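Local atomic coordinates of UPF0147 protein Ta0600 (Thermoplasma acidophilum DSM 1728, PDB entry 2QSB), a protein that is of unknown function, belongs to the uncharacterised UPF0147 family and folds as a small four-helix bundle. Residues Asp25-Val35 against Met64-Gly74. Residues are numbered along the deposited sequence; the frame is centred on the assembly and turned at random. Where two conformers were deposited one is given.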
loop_
_atom_site.group_PDB
_atom_site.type_symbol
_atom_site.label_atom_id
_atom_site.label_comp_id
_atom_site.label_asym_id
_atom_site.label_seq_id
_atom_site.Cartn_x
_atom_site.Cartn_y
_atom_site.Cartn_z
ATOM N N ASP A 25 -11.869 4.387 0.253
ATOM C CA ASP A 25 -11.925 5.829 0.411
ATOM C C ASP A 25 -12.490 6.496 -0.842
ATOM O O ASP A 25 -11.814 6.616 -1.838
ATOM C CB ASP A 25 -10.511 6.354 0.694
ATOM C CG ASP A 25 -10.508 7.803 1.052
ATOM O OD1 ASP A 25 -11.562 8.470 0.911
ATOM O OD2 ASP A 25 -9.430 8.284 1.445
ATOM N N ILE A 26 -13.736 6.964 -0.769
ATOM C CA ILE A 26 -14.386 7.592 -1.935
ATOM C C ILE A 26 -13.789 8.952 -2.288
ATOM O O ILE A 26 -14.113 9.512 -3.349
ATOM C CB ILE A 26 -15.927 7.657 -1.749
ATOM C CG1 ILE A 26 -16.255 8.148 -0.351
ATOM C CG2 ILE A 26 -16.528 6.254 -1.956
ATOM C CD1 ILE A 26 -16.003 9.563 -0.075
ATOM N N THR A 27 -12.904 9.478 -1.435
ATOM C CA THR A 27 -12.297 10.796 -1.713
ATOM C C THR A 27 -11.004 10.712 -2.527
ATOM O O THR A 27 -10.404 11.744 -2.811
ATOM C CB THR A 27 -12.038 11.609 -0.453
ATOM O OG1 THR A 27 -10.985 11.014 0.317
ATOM C CG2 THR A 27 -13.284 11.780 0.368
ATOM N N VAL A 28 -10.570 9.504 -2.884
ATOM C CA VAL A 28 -9.455 9.359 -3.826
ATOM C C VAL A 28 -9.993 8.738 -5.118
ATOM O O VAL A 28 -11.096 8.198 -5.124
ATOM C CB VAL A 28 -8.291 8.529 -3.233
ATOM C CG1 VAL A 28 -7.829 9.174 -1.915
ATOM C CG2 VAL A 28 -8.682 7.043 -3.038
ATOM N N PRO A 29 -9.257 8.861 -6.229
ATOM C CA PRO A 29 -9.768 8.336 -7.479
ATOM C C PRO A 29 -9.934 6.828 -7.475
ATOM O O PRO A 29 -9.282 6.093 -6.728
ATOM C CB PRO A 29 -8.716 8.777 -8.503
ATOM C CG PRO A 29 -8.076 10.016 -7.889
ATOM C CD PRO A 29 -8.015 9.640 -6.425
ATOM N N LYS A 30 -10.821 6.380 -8.355
ATOM C CA LYS A 30 -11.076 4.967 -8.596
ATOM C C LYS A 30 -9.790 4.173 -8.752
ATOM O O LYS A 30 -9.650 3.098 -8.165
ATOM C CB LYS A 30 -11.899 4.807 -9.876
ATOM C CG LYS A 30 -12.567 3.444 -10.000
ATOM C CD LYS A 30 -13.758 3.519 -10.955
ATOM C CE LYS A 30 -15.033 2.902 -10.362
ATOM N NZ LYS A 30 -15.160 1.425 -10.548
ATOM N N ASN A 31 -8.843 4.709 -9.519
ATOM C CA ASN A 31 -7.633 3.949 -9.842
ATOM C C ASN A 31 -6.778 3.747 -8.597
ATOM O O ASN A 31 -6.149 2.703 -8.462
ATOM C CB ASN A 31 -6.838 4.507 -11.035
ATOM C CG ASN A 31 -6.120 5.826 -10.729
ATOM O OD1 ASN A 31 -6.538 6.615 -9.887
ATOM N ND2 ASN A 31 -5.035 6.088 -11.472
ATOM N N VAL A 32 -6.819 4.692 -7.666
ATOM C CA VAL A 32 -6.103 4.530 -6.394
ATOM C C VAL A 32 -6.774 3.459 -5.534
ATOM O O VAL A 32 -6.081 2.616 -4.947
ATOM C CB VAL A 32 -6.000 5.852 -5.616
ATOM C CG1 VAL A 32 -5.337 5.651 -4.241
ATOM C CG2 VAL A 32 -5.238 6.894 -6.446
ATOM N N ARG A 33 -8.103 3.460 -5.470
ATOM C CA ARG A 33 -8.774 2.403 -4.710
ATOM C C ARG A 33 -8.419 1.025 -5.268
ATOM O O ARG A 33 -8.148 0.091 -4.510
ATOM C CB ARG A 33 -10.293 2.572 -4.686
ATOM C CG ARG A 33 -10.769 3.839 -3.974
ATOM C CD ARG A 33 -12.294 3.797 -3.633
ATOM N NE ARG A 33 -13.133 3.908 -4.828
ATOM C CZ ARG A 33 -13.393 5.051 -5.459
ATOM N NH1 ARG A 33 -12.882 6.196 -5.015
ATOM N NH2 ARG A 33 -14.173 5.043 -6.534
ATOM N N LYS A 34 -8.385 0.912 -6.592
ATOM C CA LYS A 34 -8.069 -0.358 -7.236
ATOM C C LYS A 34 -6.633 -0.811 -6.969
ATOM O O LYS A 34 -6.403 -1.991 -6.716
ATOM C CB LYS A 34 -8.361 -0.252 -8.743
ATOM C CG LYS A 34 -7.974 -1.460 -9.582
ATOM C CD LYS A 34 -8.669 -2.728 -9.170
ATOM C CE LYS A 34 -8.362 -3.796 -10.228
ATOM N NZ LYS A 34 -8.285 -5.181 -9.719
ATOM N N VAL A 35 -5.693 0.117 -7.028
ATOM C CA VAL A 35 -4.323 -0.246 -6.705
ATOM C C VAL A 35 -4.234 -0.692 -5.237
ATOM O O VAL A 35 -3.558 -1.670 -4.920
ATOM C CB VAL A 35 -3.336 0.889 -7.055
ATOM C CG1 VAL A 35 -1.994 0.695 -6.347
ATOM C CG2 VAL A 35 -3.147 0.939 -8.576
HETATM N N MSE A 64 1.215 5.357 -8.188
HETATM C CA MSE A 64 0.067 6.131 -7.763
HETATM C C MSE A 64 0.487 7.441 -7.107
HETATM O O MSE A 64 -0.100 8.491 -7.399
HETATM C CB MSE A 64 -0.822 5.312 -6.826
HETATM C CG MSE A 64 -1.638 4.199 -7.494
HETATM SE SE MSE A 64 -2.830 4.851 -8.923
HETATM C CE MSE A 64 -3.317 6.602 -8.148
ATOM N N ALA A 65 1.516 7.416 -6.258
ATOM C CA ALA A 65 1.926 8.639 -5.561
ATOM C C ALA A 65 2.340 9.720 -6.560
ATOM O O ALA A 65 2.237 10.900 -6.236
ATOM C CB ALA A 65 3.030 8.346 -4.555
ATOM N N ASN A 66 2.792 9.299 -7.743
ATOM C CA ASN A 66 3.222 10.204 -8.812
ATOM C C ASN A 66 2.161 10.564 -9.833
ATOM O O ASN A 66 2.432 11.310 -10.781
ATOM C CB ASN A 66 4.465 9.635 -9.487
ATOM C CG ASN A 66 5.686 9.804 -8.612
ATOM O OD1 ASN A 66 6.143 10.925 -8.390
ATOM N ND2 ASN A 66 6.175 8.725 -8.046
ATOM N N ASP A 67 0.943 10.078 -9.630
ATOM C CA ASP A 67 -0.158 10.370 -10.551
ATOM C C ASP A 67 -0.698 11.758 -10.177
ATOM O O ASP A 67 -1.131 11.981 -9.056
ATOM C CB ASP A 67 -1.230 9.278 -10.414
ATOM C CG ASP A 67 -2.441 9.517 -11.295
ATOM O OD1 ASP A 67 -2.728 10.687 -11.622
ATOM O OD2 ASP A 67 -3.083 8.526 -11.696
ATOM N N PRO A 68 -0.620 12.733 -11.100
ATOM C CA PRO A 68 -1.045 14.095 -10.718
ATOM C C PRO A 68 -2.534 14.275 -10.373
ATOM O O PRO A 68 -2.913 15.301 -9.780
ATOM C CB PRO A 68 -0.652 14.941 -11.937
ATOM C CG PRO A 68 -0.671 13.971 -13.052
ATOM C CD PRO A 68 -0.090 12.697 -12.471
ATOM N N ASN A 69 -3.368 13.289 -10.704
ATOM C CA ASN A 69 -4.788 13.335 -10.350
ATOM C C ASN A 69 -5.063 12.977 -8.900
ATOM O O ASN A 69 -6.168 13.166 -8.408
ATOM C CB ASN A 69 -5.602 12.438 -11.292
ATOM C CG ASN A 69 -5.599 12.959 -12.718
ATOM O OD1 ASN A 69 -5.780 14.158 -12.941
ATOM N ND2 ASN A 69 -5.335 12.082 -13.672
ATOM N N VAL A 70 -4.064 12.451 -8.191
ATOM C CA VAL A 70 -4.287 12.066 -6.814
ATOM C C VAL A 70 -4.302 13.325 -5.916
ATOM O O VAL A 70 -3.393 14.129 -5.971
ATOM C CB VAL A 70 -3.213 11.056 -6.363
ATOM C CG1 VAL A 70 -3.472 10.610 -4.939
ATOM C CG2 VAL A 70 -3.223 9.862 -7.301
ATOM N N PRO A 71 -5.317 13.480 -5.054
ATOM C CA PRO A 71 -5.362 14.639 -4.139
ATOM C C PRO A 71 -4.272 14.553 -3.082
ATOM O O PRO A 71 -3.811 13.459 -2.724
ATOM C CB PRO A 71 -6.744 14.494 -3.463
ATOM C CG PRO A 71 -7.063 13.038 -3.578
ATOM C CD PRO A 71 -6.491 12.604 -4.905
ATOM N N ALA A 72 -3.886 15.699 -2.544
ATOM C CA ALA A 72 -2.801 15.767 -1.589
ATOM C C ALA A 72 -2.966 14.787 -0.443
ATOM O O ALA A 72 -2.000 14.129 -0.041
ATOM C CB ALA A 72 -2.678 17.199 -1.035
ATOM N N HIS A 73 -4.163 14.701 0.139
ATOM C CA HIS A 73 -4.324 13.815 1.297
ATOM C C HIS A 73 -4.126 12.359 0.905
ATOM O O HIS A 73 -3.604 11.556 1.704
ATOM C CB HIS A 73 -5.678 13.993 2.002
ATOM C CG HIS A 73 -6.854 13.485 1.228
ATOM N ND1 HIS A 73 -7.430 14.183 0.189
ATOM C CD2 HIS A 73 -7.549 12.330 1.342
ATOM C CE1 HIS A 73 -8.442 13.482 -0.294
ATOM N NE2 HIS A 73 -8.528 12.348 0.386
ATOM N N GLY A 74 -4.509 12.010 -0.326
ATOM C CA GLY A 74 -4.318 10.625 -0.806
ATOM C C GLY A 74 -2.851 10.344 -1.056
ATOM O O GLY A 74 -2.386 9.238 -0.804
HETATM O O HOH W 1 -5.721 9.200 -10.121
#
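His73 and Thr27 are joined by a hydrogen bond at one end of the contact. NE2 of His73 donates to OG1 of Thr27 over 2.8 Å, with the hydroxyl near the ring edge and tilted 19° from its plane. The Thr27 hydroxyl in turn donates to OD1 of Asp25 at 2.7 Å. That oxygen also accepts from the backbone N of Thr27, which closes an Asx turn, and both donors come from the same face of the carboxylate. Asp25 thus probably helps to fix the hydroxyl that accepts the histidine N-H.

At the other end, ND2 of Asn31 donates to OD2 of Asp67 at 3.1 Å. The acceptor lies in the amide plane, while the amide and carboxylate planes stand 79° apart. A water donates to OD1 of Asn31 and, weakly, to OD2 of Asp67, so both ends of the amide are engaged. Asp67 is steadied from its own loop: its OD1 accepts from the backbone N of Asn69 at 2.8 Å, a second Asx turn.

Between these polar ends the Pro29 and Pro71 rings meet through their CD atoms, 3.7 Å apart. Val32 and Val70 cross, with their CG2 atoms 3.7 Å apart. A bend at chi2 (-58°) turns the selenium of selenomethionine Met64 toward the Asn31 amide. One helical turn beyond Asn31, Val35 and Met64 run past each other in opposite directions, CG of Met64 3.7 Å from CG1 of Val35 in the conformers given. Val28 packs CG1 against the backbone of Gly74, and Leu22 of helix 6-23 touches Val28 and Val32.

Pro29 and Pro71 are each the N-cap of a helix, 30-43 and 72-88. The contact therefore pairs two similar interhelical loops, each with a type I turn and an Asx turn, at one end of a four-helix bundle.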